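Local coordinates for putative peptidase (Chlamydophila abortus, PDB 3CE2), which probably acts as a zinc-dependent oligopeptidase of the M3B family that degrades a variety of small peptides, at residues A[17-20]-A[21-24]; A[365-368]-A[369-372]; A[149-152]-A[153-157]; A[575-578]-A[579-582]; A[524-528]-A[529-533]. All blocks are in the same frame, centred on the assembly; numbering follows the deposited sequence.

Contact 1: residues A[17-20]-A[21-24]; sequences EISP and QDCW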
# COMPACT_ATOMS: atom_id res chain seq x y z
N GLU A 17 -8.20 15.42 -29.24
CA GLU A 17 -7.90 14.76 -30.50
C GLU A 17 -7.68 13.25 -30.34
O GLU A 17 -7.29 12.57 -31.28
CB GLU A 17 -6.68 15.42 -31.18
CG GLU A 17 -6.97 16.82 -31.78
CD GLU A 17 -5.69 17.59 -32.22
OE1 GLU A 17 -5.80 18.82 -32.50
OE2 GLU A 17 -4.59 16.97 -32.30
N ILE A 18 -7.91 12.74 -29.13
CA ILE A 18 -7.66 11.33 -28.85
C ILE A 18 -8.91 10.56 -29.21
O ILE A 18 -10.02 10.98 -28.86
CB ILE A 18 -7.28 11.08 -27.36
CG1 ILE A 18 -6.07 11.93 -26.96
CG2 ILE A 18 -6.96 9.61 -27.10
CD1 ILE A 18 -4.80 11.56 -27.71
N SER A 19 -8.74 9.46 -29.94
CA SER A 19 -9.89 8.68 -30.37
C SER A 19 -10.44 7.89 -29.19
O SER A 19 -9.68 7.26 -28.45
CB SER A 19 -9.54 7.76 -31.55
OG SER A 19 -8.97 6.55 -31.09
N PRO A 20 -11.77 7.94 -28.99
CA PRO A 20 -12.47 7.37 -27.83
C PRO A 20 -12.31 5.86 -27.61
O PRO A 20 -12.58 5.37 -26.52
CB PRO A 20 -13.94 7.72 -28.10
CG PRO A 20 -14.00 8.00 -29.58
CD PRO A 20 -12.69 8.60 -29.93
N GLN A 21 -11.85 5.13 -28.63
CA GLN A 21 -11.53 3.71 -28.44
C GLN A 21 -10.25 3.54 -27.62
O GLN A 21 -9.89 2.46 -27.19
CB GLN A 21 -11.42 2.99 -29.79
CG GLN A 21 -10.98 3.89 -30.96
CD GLN A 21 -10.24 3.12 -32.06
OE1 GLN A 21 -10.00 1.92 -31.94
NE2 GLN A 21 -9.86 3.83 -33.12
N ASP A 22 -9.55 4.63 -27.40
CA ASP A 22 -8.33 4.57 -26.62
C ASP A 22 -8.60 5.00 -25.19
O ASP A 22 -7.72 4.94 -24.33
CB ASP A 22 -7.27 5.42 -27.29
CG ASP A 22 -6.73 4.78 -28.55
OD1 ASP A 22 -7.04 3.59 -28.80
OD2 ASP A 22 -5.98 5.46 -29.29
N CYS A 23 -9.83 5.41 -24.93
CA CYS A 23 -10.18 6.00 -23.66
C CYS A 23 -11.16 5.16 -22.89
O CYS A 23 -11.89 4.35 -23.46
CB CYS A 23 -10.77 7.39 -23.89
SG CYS A 23 -9.76 8.33 -24.99
N TRP A 24 -11.19 5.37 -21.59
CA TRP A 24 -12.17 4.73 -20.80
C TRP A 24 -13.50 5.37 -21.12
O TRP A 24 -13.56 6.49 -21.64
CB TRP A 24 -11.84 4.81 -19.30
CG TRP A 24 -11.50 6.15 -18.78
CD1 TRP A 24 -11.94 7.36 -19.23
CD2 TRP A 24 -10.65 6.42 -17.66
NE1 TRP A 24 -11.40 8.37 -18.47
CE2 TRP A 24 -10.60 7.82 -17.50
CE3 TRP A 24 -9.91 5.61 -16.78
CZ2 TRP A 24 -9.85 8.44 -16.50
CZ3 TRP A 24 -9.16 6.22 -15.78
CH2 TRP A 24 -9.14 7.62 -15.65

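Contact 2: residues A[365-368]-A[369-372]; sequences YENL and NKRS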
# COMPACT_ATOMS: atom_id res chain seq x y z
N TYR A 365 -3.36 5.66 -23.03
CA TYR A 365 -2.14 6.30 -23.52
C TYR A 365 -1.91 7.71 -23.00
O TYR A 365 -2.82 8.35 -22.49
CB TYR A 365 -2.17 6.38 -25.05
CG TYR A 365 -2.26 5.09 -25.81
CD1 TYR A 365 -1.26 4.13 -25.72
CD2 TYR A 365 -3.31 4.87 -26.69
CE1 TYR A 365 -1.34 2.92 -26.46
CE2 TYR A 365 -3.40 3.68 -27.44
CZ TYR A 365 -2.41 2.72 -27.32
OH TYR A 365 -2.53 1.54 -28.04
N GLU A 366 -0.70 8.21 -23.19
CA GLU A 366 -0.38 9.57 -22.77
C GLU A 366 -1.14 10.55 -23.63
O GLU A 366 -1.30 10.32 -24.82
CB GLU A 366 1.12 9.86 -22.89
CG GLU A 366 1.91 9.50 -21.64
CD GLU A 366 3.41 9.40 -21.90
OE1 GLU A 366 3.83 9.46 -23.08
OE2 GLU A 366 4.17 9.24 -20.92
N ASN A 367 -1.62 11.63 -23.03
CA ASN A 367 -1.96 12.80 -23.82
C ASN A 367 -1.58 14.06 -23.06
O ASN A 367 -1.25 14.00 -21.87
CB ASN A 367 -3.43 12.82 -24.25
CG ASN A 367 -4.41 12.83 -23.08
OD1 ASN A 367 -5.10 11.84 -22.83
ND2 ASN A 367 -4.48 13.95 -22.36
N LEU A 368 -1.61 15.19 -23.73
CA LEU A 368 -1.14 16.41 -23.13
C LEU A 368 -1.86 16.60 -21.80
O LEU A 368 -3.08 16.63 -21.76
CB LEU A 368 -1.40 17.60 -24.05
CG LEU A 368 -0.82 18.91 -23.52
CD1 LEU A 368 0.69 19.01 -23.77
CD2 LEU A 368 -1.58 20.07 -24.13
N ASN A 369 -1.09 16.70 -20.71
CA ASN A 369 -1.64 17.01 -19.40
C ASN A 369 -2.52 15.96 -18.71
O ASN A 369 -3.23 16.27 -17.74
CB ASN A 369 -2.35 18.36 -19.44
CG ASN A 369 -1.37 19.50 -19.68
OD1 ASN A 369 -1.66 20.41 -20.44
ND2 ASN A 369 -0.20 19.45 -19.03
N LYS A 370 -2.47 14.72 -19.21
CA LYS A 370 -3.09 13.59 -18.56
C LYS A 370 -2.32 13.28 -17.28
O LYS A 370 -1.10 13.37 -17.28
CB LYS A 370 -3.06 12.37 -19.48
CG LYS A 370 -3.85 11.17 -18.92
CD LYS A 370 -3.72 9.98 -19.85
CE LYS A 370 -4.36 8.73 -19.30
NZ LYS A 370 -4.44 7.69 -20.38
N ARG A 371 -3.01 12.96 -16.18
CA ARG A 371 -2.33 12.56 -14.93
C ARG A 371 -1.23 11.54 -15.22
O ARG A 371 -1.41 10.66 -16.08
CB ARG A 371 -3.34 11.99 -13.93
CG ARG A 371 -2.74 11.54 -12.59
CD ARG A 371 -2.33 12.76 -11.79
NE ARG A 371 -3.49 13.60 -11.45
CZ ARG A 371 -3.42 14.89 -11.10
NH1 ARG A 371 -2.24 15.51 -11.04
NH2 ARG A 371 -4.53 15.57 -10.81
N SER A 372 -0.11 11.65 -14.52
CA SER A 372 1.02 10.71 -14.68
C SER A 372 0.83 9.36 -13.99
O SER A 372 -0.02 9.20 -13.09
CB SER A 372 2.29 11.33 -14.08
OG SER A 372 3.00 12.03 -15.07

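Contact 3: residues A[149-152]-A[153-157]; sequences RFYL and EKIFR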
# COMPACT_ATOMS: atom_id res chain seq x y z
N ARG A 149 -23.41 -5.34 11.03
CA ARG A 149 -22.79 -5.77 12.28
C ARG A 149 -21.28 -5.48 12.34
O ARG A 149 -20.77 -4.94 13.31
CB ARG A 149 -23.07 -7.25 12.53
CG ARG A 149 -23.38 -7.57 13.96
CD ARG A 149 -22.98 -8.99 14.32
NE ARG A 149 -23.04 -9.19 15.78
CZ ARG A 149 -21.99 -9.35 16.58
NH1 ARG A 149 -22.18 -9.51 17.88
NH2 ARG A 149 -20.75 -9.36 16.10
N PHE A 150 -20.56 -5.86 11.29
CA PHE A 150 -19.13 -5.66 11.27
C PHE A 150 -18.80 -4.17 11.28
O PHE A 150 -17.96 -3.69 12.07
CB PHE A 150 -18.54 -6.31 10.05
CG PHE A 150 -17.09 -6.09 9.92
CD1 PHE A 150 -16.25 -6.37 11.00
CD2 PHE A 150 -16.54 -5.62 8.73
CE1 PHE A 150 -14.87 -6.18 10.91
CE2 PHE A 150 -15.18 -5.42 8.61
CZ PHE A 150 -14.34 -5.70 9.71
N TYR A 151 -19.49 -3.44 10.41
CA TYR A 151 -19.40 -2.02 10.38
C TYR A 151 -19.53 -1.45 11.79
O TYR A 151 -18.66 -0.71 12.24
CB TYR A 151 -20.47 -1.42 9.47
CG TYR A 151 -20.36 0.08 9.41
CD1 TYR A 151 -19.46 0.70 8.55
CD2 TYR A 151 -21.14 0.88 10.23
CE1 TYR A 151 -19.34 2.07 8.50
CE2 TYR A 151 -21.03 2.26 10.18
CZ TYR A 151 -20.12 2.82 9.32
OH TYR A 151 -20.01 4.17 9.27
N LEU A 152 -20.58 -1.79 12.50
CA LEU A 152 -20.73 -1.26 13.87
C LEU A 152 -19.75 -1.87 14.84
O LEU A 152 -19.36 -1.24 15.80
CB LEU A 152 -22.13 -1.54 14.39
CG LEU A 152 -23.14 -0.71 13.66
CD1 LEU A 152 -24.48 -1.40 13.73
CD2 LEU A 152 -23.19 0.66 14.33
N GLU A 153 -19.37 -3.12 14.60
CA GLU A 153 -18.45 -3.77 15.48
C GLU A 153 -17.16 -2.98 15.49
O GLU A 153 -16.63 -2.67 16.56
CB GLU A 153 -18.21 -5.19 15.02
CG GLU A 153 -17.30 -5.96 15.93
CD GLU A 153 -17.12 -7.40 15.47
OE1 GLU A 153 -17.50 -7.71 14.32
OE2 GLU A 153 -16.60 -8.22 16.26
N LYS A 154 -16.68 -2.62 14.30
CA LYS A 154 -15.48 -1.79 14.13
C LYS A 154 -15.59 -0.48 14.89
O LYS A 154 -14.61 0.02 15.39
CB LYS A 154 -15.25 -1.45 12.65
CG LYS A 154 -14.29 -2.38 11.93
CD LYS A 154 -14.15 -1.98 10.43
CE LYS A 154 -15.53 -1.90 9.70
NZ LYS A 154 -15.49 -1.50 8.25
N ILE A 155 -16.78 0.09 14.98
CA ILE A 155 -16.91 1.34 15.70
C ILE A 155 -17.04 1.19 17.20
O ILE A 155 -16.44 1.95 17.95
CB ILE A 155 -18.07 2.14 15.19
CG1 ILE A 155 -17.77 2.60 13.75
CG2 ILE A 155 -18.33 3.29 16.16
CD1 ILE A 155 -18.97 3.24 13.03
N PHE A 156 -17.82 0.22 17.66
CA PHE A 156 -18.01 -0.02 19.10
C PHE A 156 -16.76 -0.57 19.79
O PHE A 156 -16.60 -0.44 20.99
CB PHE A 156 -19.18 -0.99 19.36
CG PHE A 156 -20.55 -0.48 18.92
CD1 PHE A 156 -20.97 0.81 19.22
CD2 PHE A 156 -21.43 -1.32 18.27
CE1 PHE A 156 -22.24 1.26 18.84
CE2 PHE A 156 -22.69 -0.87 17.88
CZ PHE A 156 -23.09 0.43 18.18
N ARG A 157 -15.86 -1.19 19.03
CA ARG A 157 -14.64 -1.70 19.64
C ARG A 157 -13.79 -0.58 20.23
O ARG A 157 -12.89 -0.83 21.04
CB ARG A 157 -13.82 -2.52 18.62
CG ARG A 157 -14.21 -3.99 18.62
CD ARG A 157 -13.57 -4.80 17.49
NE ARG A 157 -12.22 -5.24 17.82
CZ ARG A 157 -11.12 -4.61 17.41
NH1 ARG A 157 -11.23 -3.53 16.63
NH2 ARG A 157 -9.94 -5.09 17.79

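Contact 4: residues A[575-578]-A[579-582]; sequences PLEI and LKKS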
# COMPACT_ATOMS: atom_id res chain seq x y z
N PRO A 575 -9.43 -8.24 8.48
CA PRO A 575 -8.56 -8.79 7.41
C PRO A 575 -8.00 -10.19 7.67
O PRO A 575 -7.93 -11.00 6.74
CB PRO A 575 -7.43 -7.76 7.30
CG PRO A 575 -7.53 -6.88 8.56
CD PRO A 575 -8.98 -6.92 8.97
N LEU A 576 -7.59 -10.50 8.90
CA LEU A 576 -7.06 -11.85 9.14
C LEU A 576 -8.16 -12.89 9.03
O LEU A 576 -7.92 -14.00 8.54
CB LEU A 576 -6.34 -11.98 10.48
CG LEU A 576 -5.11 -11.09 10.72
CD1 LEU A 576 -4.52 -11.37 12.08
CD2 LEU A 576 -4.03 -11.17 9.60
N GLU A 577 -9.36 -12.53 9.49
CA GLU A 577 -10.51 -13.42 9.36
C GLU A 577 -10.85 -13.67 7.89
O GLU A 577 -11.07 -14.82 7.51
CB GLU A 577 -11.72 -12.88 10.12
CG GLU A 577 -11.52 -12.99 11.61
CD GLU A 577 -11.22 -14.44 12.02
OE1 GLU A 577 -11.98 -15.35 11.59
OE2 GLU A 577 -10.21 -14.68 12.75
N ILE A 578 -10.85 -12.62 7.08
CA ILE A 578 -11.08 -12.79 5.65
C ILE A 578 -10.06 -13.76 5.07
O ILE A 578 -10.37 -14.62 4.24
CB ILE A 578 -10.93 -11.48 4.89
CG1 ILE A 578 -12.18 -10.62 5.09
CG2 ILE A 578 -10.72 -11.75 3.41
CD1 ILE A 578 -12.05 -9.20 4.47
N LEU A 579 -8.82 -13.62 5.50
CA LEU A 579 -7.79 -14.50 5.03
C LEU A 579 -8.00 -15.91 5.55
O LEU A 579 -7.83 -16.86 4.79
CB LEU A 579 -6.44 -13.96 5.45
CG LEU A 579 -5.99 -12.72 4.68
CD1 LEU A 579 -4.65 -12.24 5.24
CD2 LEU A 579 -5.84 -13.12 3.25
N LYS A 580 -8.35 -16.06 6.83
CA LYS A 580 -8.60 -17.40 7.36
C LYS A 580 -9.66 -18.12 6.54
O LYS A 580 -9.44 -19.24 6.07
CB LYS A 580 -9.00 -17.39 8.83
CG LYS A 580 -7.94 -17.89 9.76
CD LYS A 580 -8.50 -18.76 10.87
CE LYS A 580 -8.91 -17.91 12.07
NZ LYS A 580 -9.00 -18.76 13.30
N LYS A 581 -10.81 -17.47 6.35
CA LYS A 581 -11.87 -18.03 5.54
C LYS A 581 -11.30 -18.54 4.22
O LYS A 581 -11.82 -19.49 3.67
CB LYS A 581 -12.94 -16.98 5.24
CG LYS A 581 -13.76 -16.60 6.43
CD LYS A 581 -15.00 -15.79 6.00
CE LYS A 581 -15.82 -15.29 7.23
NZ LYS A 581 -15.34 -13.98 7.75
N SER A 582 -10.24 -17.90 3.73
CA SER A 582 -9.65 -18.24 2.43
C SER A 582 -8.46 -19.21 2.50
O SER A 582 -7.75 -19.38 1.51
CB SER A 582 -9.19 -16.98 1.72
OG SER A 582 -10.28 -16.11 1.48

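Contact 5: residues A[524-528]-A[529-533]; sequences ARIPH and FYYNF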
# COMPACT_ATOMS: atom_id res chain seq x y z
N ALA A 524 18.14 7.10 9.83
CA ALA A 524 17.91 8.54 9.67
C ALA A 524 17.24 8.97 8.34
O ALA A 524 16.57 9.99 8.31
CB ALA A 524 19.18 9.30 9.90
N ARG A 525 17.41 8.19 7.27
CA ARG A 525 16.85 8.55 5.98
C ARG A 525 15.44 8.07 5.76
O ARG A 525 14.86 8.37 4.74
CB ARG A 525 17.74 8.09 4.82
CG ARG A 525 18.87 7.17 5.22
CD ARG A 525 20.12 7.21 4.28
NE ARG A 525 19.82 7.15 2.84
CZ ARG A 525 20.61 6.57 1.93
NH1 ARG A 525 21.74 5.97 2.29
NH2 ARG A 525 20.26 6.57 0.64
N ILE A 526 14.88 7.33 6.72
CA ILE A 526 13.56 6.77 6.54
C ILE A 526 12.44 7.64 7.08
O ILE A 526 12.30 7.74 8.29
CB ILE A 526 13.42 5.48 7.30
CG1 ILE A 526 14.48 4.49 6.86
CG2 ILE A 526 12.03 4.91 7.11
CD1 ILE A 526 14.59 3.36 7.83
N PRO A 527 11.61 8.20 6.19
CA PRO A 527 10.61 9.24 6.48
C PRO A 527 9.61 8.90 7.59
O PRO A 527 9.17 7.76 7.69
CB PRO A 527 9.90 9.42 5.14
CG PRO A 527 10.93 8.96 4.13
CD PRO A 527 11.60 7.81 4.78
N HIS A 528 9.27 9.91 8.41
CA HIS A 528 8.51 9.69 9.67
C HIS A 528 7.11 9.16 9.44
O HIS A 528 6.48 8.65 10.41
CB HIS A 528 8.40 10.96 10.51
CG HIS A 528 9.67 11.36 11.16
ND1 HIS A 528 9.71 12.29 12.18
CD2 HIS A 528 10.95 10.99 10.94
CE1 HIS A 528 10.97 12.47 12.56
NE2 HIS A 528 11.74 11.70 11.82
N PHE A 529 6.63 9.30 8.19
CA PHE A 529 5.33 8.74 7.80
C PHE A 529 5.38 7.22 7.63
O PHE A 529 4.34 6.55 7.64
CB PHE A 529 4.68 9.46 6.60
CG PHE A 529 5.41 9.29 5.29
CD1 PHE A 529 6.15 10.36 4.75
CD2 PHE A 529 5.30 8.11 4.56
CE1 PHE A 529 6.81 10.23 3.50
CE2 PHE A 529 5.96 7.97 3.31
CZ PHE A 529 6.71 9.04 2.78
N TYR A 530 6.61 6.68 7.53
CA TYR A 530 6.87 5.25 7.73
C TYR A 530 6.80 4.88 9.18
O TYR A 530 7.13 3.77 9.56
CB TYR A 530 8.20 4.80 7.15
CG TYR A 530 8.12 4.85 5.67
CD1 TYR A 530 7.25 4.03 5.00
CD2 TYR A 530 8.85 5.78 4.95
CE1 TYR A 530 7.12 4.09 3.66
CE2 TYR A 530 8.74 5.86 3.61
CZ TYR A 530 7.87 5.02 2.96
OH TYR A 530 7.75 5.10 1.59
N TYR A 531 6.31 5.79 10.00
CA TYR A 531 6.06 5.42 11.37
C TYR A 531 4.56 5.28 11.77
O TYR A 531 3.63 5.72 11.07
CB TYR A 531 6.93 6.26 12.33
CG TYR A 531 8.40 6.01 12.09
CD1 TYR A 531 9.13 5.23 12.97
CD2 TYR A 531 9.05 6.49 10.98
CE1 TYR A 531 10.48 4.96 12.77
CE2 TYR A 531 10.42 6.23 10.77
CZ TYR A 531 11.12 5.46 11.68
OH TYR A 531 12.47 5.17 11.54
N ASN A 532 4.38 4.63 12.91
CA ASN A 532 3.10 4.07 13.32
C ASN A 532 2.78 2.73 12.64
O ASN A 532 1.69 2.50 12.17
CB ASN A 532 1.95 5.07 13.24
CG ASN A 532 0.97 4.91 14.39
OD1 ASN A 532 1.37 4.63 15.53
ND2 ASN A 532 -0.31 5.05 14.10
N PHE A 533 3.78 1.87 12.61
CA PHE A 533 3.55 0.47 12.41
C PHE A 533 2.65 0.14 11.23
O PHE A 533 1.68 -0.59 11.38
CB PHE A 533 2.92 -0.12 13.67
CG PHE A 533 3.83 -0.11 14.85
CD1 PHE A 533 3.68 0.84 15.86
CD2 PHE A 533 4.84 -1.06 14.97
CE1 PHE A 533 4.52 0.85 16.94
CE2 PHE A 533 5.68 -1.07 16.06
CZ PHE A 533 5.52 -0.11 17.05

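Contact 1: residues A[17-20]-A[21-24]
Ser-19 and Pro-20 lend their carbonyls to the amides of Asp-22 and Cys-23, so that the chain from Ser-19 to Cys-23 runs through two overlapping type I beta turns. The first is closed by Asp-22 N on Ser-19 O at 2.8 Å. The second, Cys-23 N to Pro-20 O, is longer at 3.2 Å, and its donor stands well above the carbonyl plane, 75° out of it. Pro-20 suits the first corner of the leading turn, because its ring already holds phi at -59°. On one flank the winding brings Ile-18 back to Cys-23: methyl CG2 of Ile-18 lies 3.7 Å from SG of Cys-23. The same sulfur also lies near Ser-19 O, the acceptor of the first turn. Ser-19 OG rests 3.3 Å from CG of Gln-21, beside the start of that extended side chain, and OD2 of Asp-22 stays 3.7 Å from Ser-19 OG. Ile-18 and Asp-22 pack on Asn-367 and Tyr-365 of the loop that follows strand 362-363. Lys-364 NZ donates to Gln-21 O and its backbone pairs with that of Asp-22, and Trp-24 carries the path inward, its N bonded to Asp-363 of that strand and its indole NE1 to Gln-96 at the end of helix 66-96. The turns thus lie at the surface, joined to strand 362-363 and, through Trp-24, to helix 66-96, upstream of helix 33-42.

Contact 2: residues A[365-368]-A[369-372]
Asn-367 and Lys-370 are the first and last residues of a type II beta turn, closed by Lys-370 N on Asn-367 O at 3.0 Å. Asn-369 occupies the third position with a positive phi of 70°, as this turn type requires. The side chain of Lys-370 runs back along the incoming arm of the turn, stretched out at every torsion, and crosses that of Asn-367 at about a right angle. Its CB lies nearest to Asn-367 O, at 3.4 Å, and 3.6 Å from ND2 of Asn-367. CG passes at the fringe of contact with OD1 of that amide, and CD lies 3.8 Å from the same OD1 and approaches Tyr-365 O. CE passes 3.6 Å from Tyr-365 O, and at the tip NZ donates to this oxygen at 2.7 Å, from 40° above the carbonyl plane. A salt bridge to Asp-363 of strand 362-363 and a bond to Leu-388 O tie the buried ammonium to the three-stranded sheet. Arg-15 holds OD1 of Asn-367 and Gln-96 O its ND2, which should fix the amide's rotation beside the lysine chain. ND2 also donates to Leu-368 O, 3.1 Å away and 8° out of the amide plane.

Contact 3: residues A[149-152]-A[153-157]
Leu-152 and Phe-156 form the close-packed side of this single stretch of helix. They lie side by side and point the same way, with CB of Leu-152 3.6 Å from CE2 of Phe-156 and CD2 of the leucine against the same end of the ring. Phe-156 packs on helices 124-129 and 133-141, and Leu-152 meets Leu-73 of helix 66-96; Phe-156 N bonds to Leu-152 O at 2.8 Å. Next round the helix, CD1 of Ile-155 touches CE2 of Tyr-151 at 3.7 Å; the tyrosine ring also meets Phe-77 edge to face. The other side is looser. Lys-154, bent at its third torsion (-54°), folds its CE over one face of Phe-150, 4.0 Å from the ring centroid, in a CH-pi contact, and Glu-153 OE1 comes in at the edge of that ring. Arg-149 NH2 stays 4.1 Å from Glu-153 OE1, the two planar groups 77° from parallel; NE of Arg-149 bonds to Leu-140 O instead. With one apolar flank against neighbouring helices and a mixed aromatic and charged one, where Phe-150 and Glu-153 meet Phe-574, helix 149-156 is a short amphipathic helix in a largely helical protein, within the Oligopeptidase F family region.

Contact 4: residues A[575-578]-A[579-582]
Glu-577 and Lys-580 leave the helix side by side, pointing the same way, on its more exposed face. The glutamate is bent at its second torsion (-56°), which turns its carboxylate along the lysine chain; OE2 ends 3.5 Å from CE of Lys-580. The ammonium goes past that point, and NZ remains 4.3 Å from OE2, a distance beyond a salt bridge, at which the charges probably still attract. Lys-581, one residue on, leads elsewhere: its CG rests 3.4 Å from Glu-577 O, and its NZ forms a salt bridge with Asp-573 ahead of the helix. The buried face is turned the other way. Leu-579 lies back over the first turn, CG 3.3 Å from Pro-575 O, and together with Ile-578 it packs on Phe-566 of helix 559-567; Leu-579 also reaches Phe-548 of helix 536-553. Regular backbone bonds hold the helix, Leu-579 N to Pro-575 O measuring 3.0 Å and Lys-581 N to Glu-577 O 2.9 Å. Where the helix gives out, the hydroxyl of Ser-582 turns back, with OG donating to Ile-578 O at 3.1 Å. A hydroxyl returning to the carbonyl four residues earlier is a familiar way for serine in or at the end of a helix to satisfy its side chain, and here it finishes a short amphipathic helix whose Leu-579 is about 11 Å from the zinc ligand Glu-430, side chain to side chain.

Contact 5: residues A[524-528]-A[529-533]
Pro-527 is the hub of a small apolar cluster with Ile-526, Phe-529 and Tyr-530. Its CB lies over one face of the Phe-529 ring, 4.0 Å from the centroid, in a CH-pi contact, while its CD approaches the Tyr-530 ring at CD2, 3.4 Å away. The pyrrolidine and the tyrosine lie side by side, and the proline nitrogen sits at the ring edge. Phe-529 has its CG set between the backbone N and the carbonyl carbon (chi1 67°), which swings the ring back so that CE2 stands over a face of Tyr-530. On the residue before the proline, Ile-526 crosses Tyr-530 at about a right angle, with CG2 3.8 Å from its CB. Farther out, Tyr-531 presents its edge to the chain: CE2 lies 3.5 Å from Ile-526 O, with Pro-527 O also near the ring plane, and its ring is packed on helices 240-260 and 451-487. The polar part is almost all backbone. Tyr-530 N bonds to Pro-527 O at 2.8 Å, and Tyr-531 N to His-528 O at 2.9 Å; these bonds close two overlapping type I turns, each donor lying above its carbonyl plane. His-528 points into the protein, stacking on Phe-185 and touching Leu-246 of helix 240-260. The loop leads from helix 494-509 into helix 536-553, and the Tyr-530 side chain is about 11 Å from that of Glu-430. Glu-430 joins His-402 and His-406 of the HExxH helix at the zinc, so this aromatic loop lies near the metal centre of an M3-type metallopeptidase without touching it.

In the fold
In chain order, contact 1 is followed by contact 3, contact 2, contact 5 and contact 4. Contacts 1 and 2 touch, their centres 12 Å apart, so a segment near the N-terminus is joined to the loop between strands 362-363 and 375-377, more than 300 residues later. Contact 3 and contact 4 lie on short helices, the contact centres 17 Å apart, on the same side of the chain's centre; Phe-574, just before contact 4, bridges toward contact 3. Contact 5 stands about 28 Å from contact 4, centre to centre, and leads into helix 536-553, which contact 4 packs against. Contacts 4 and 5 each come within about 11 Å of the zinc ligand Glu-430, side chain to side chain, while the other three lie away from the metal sites.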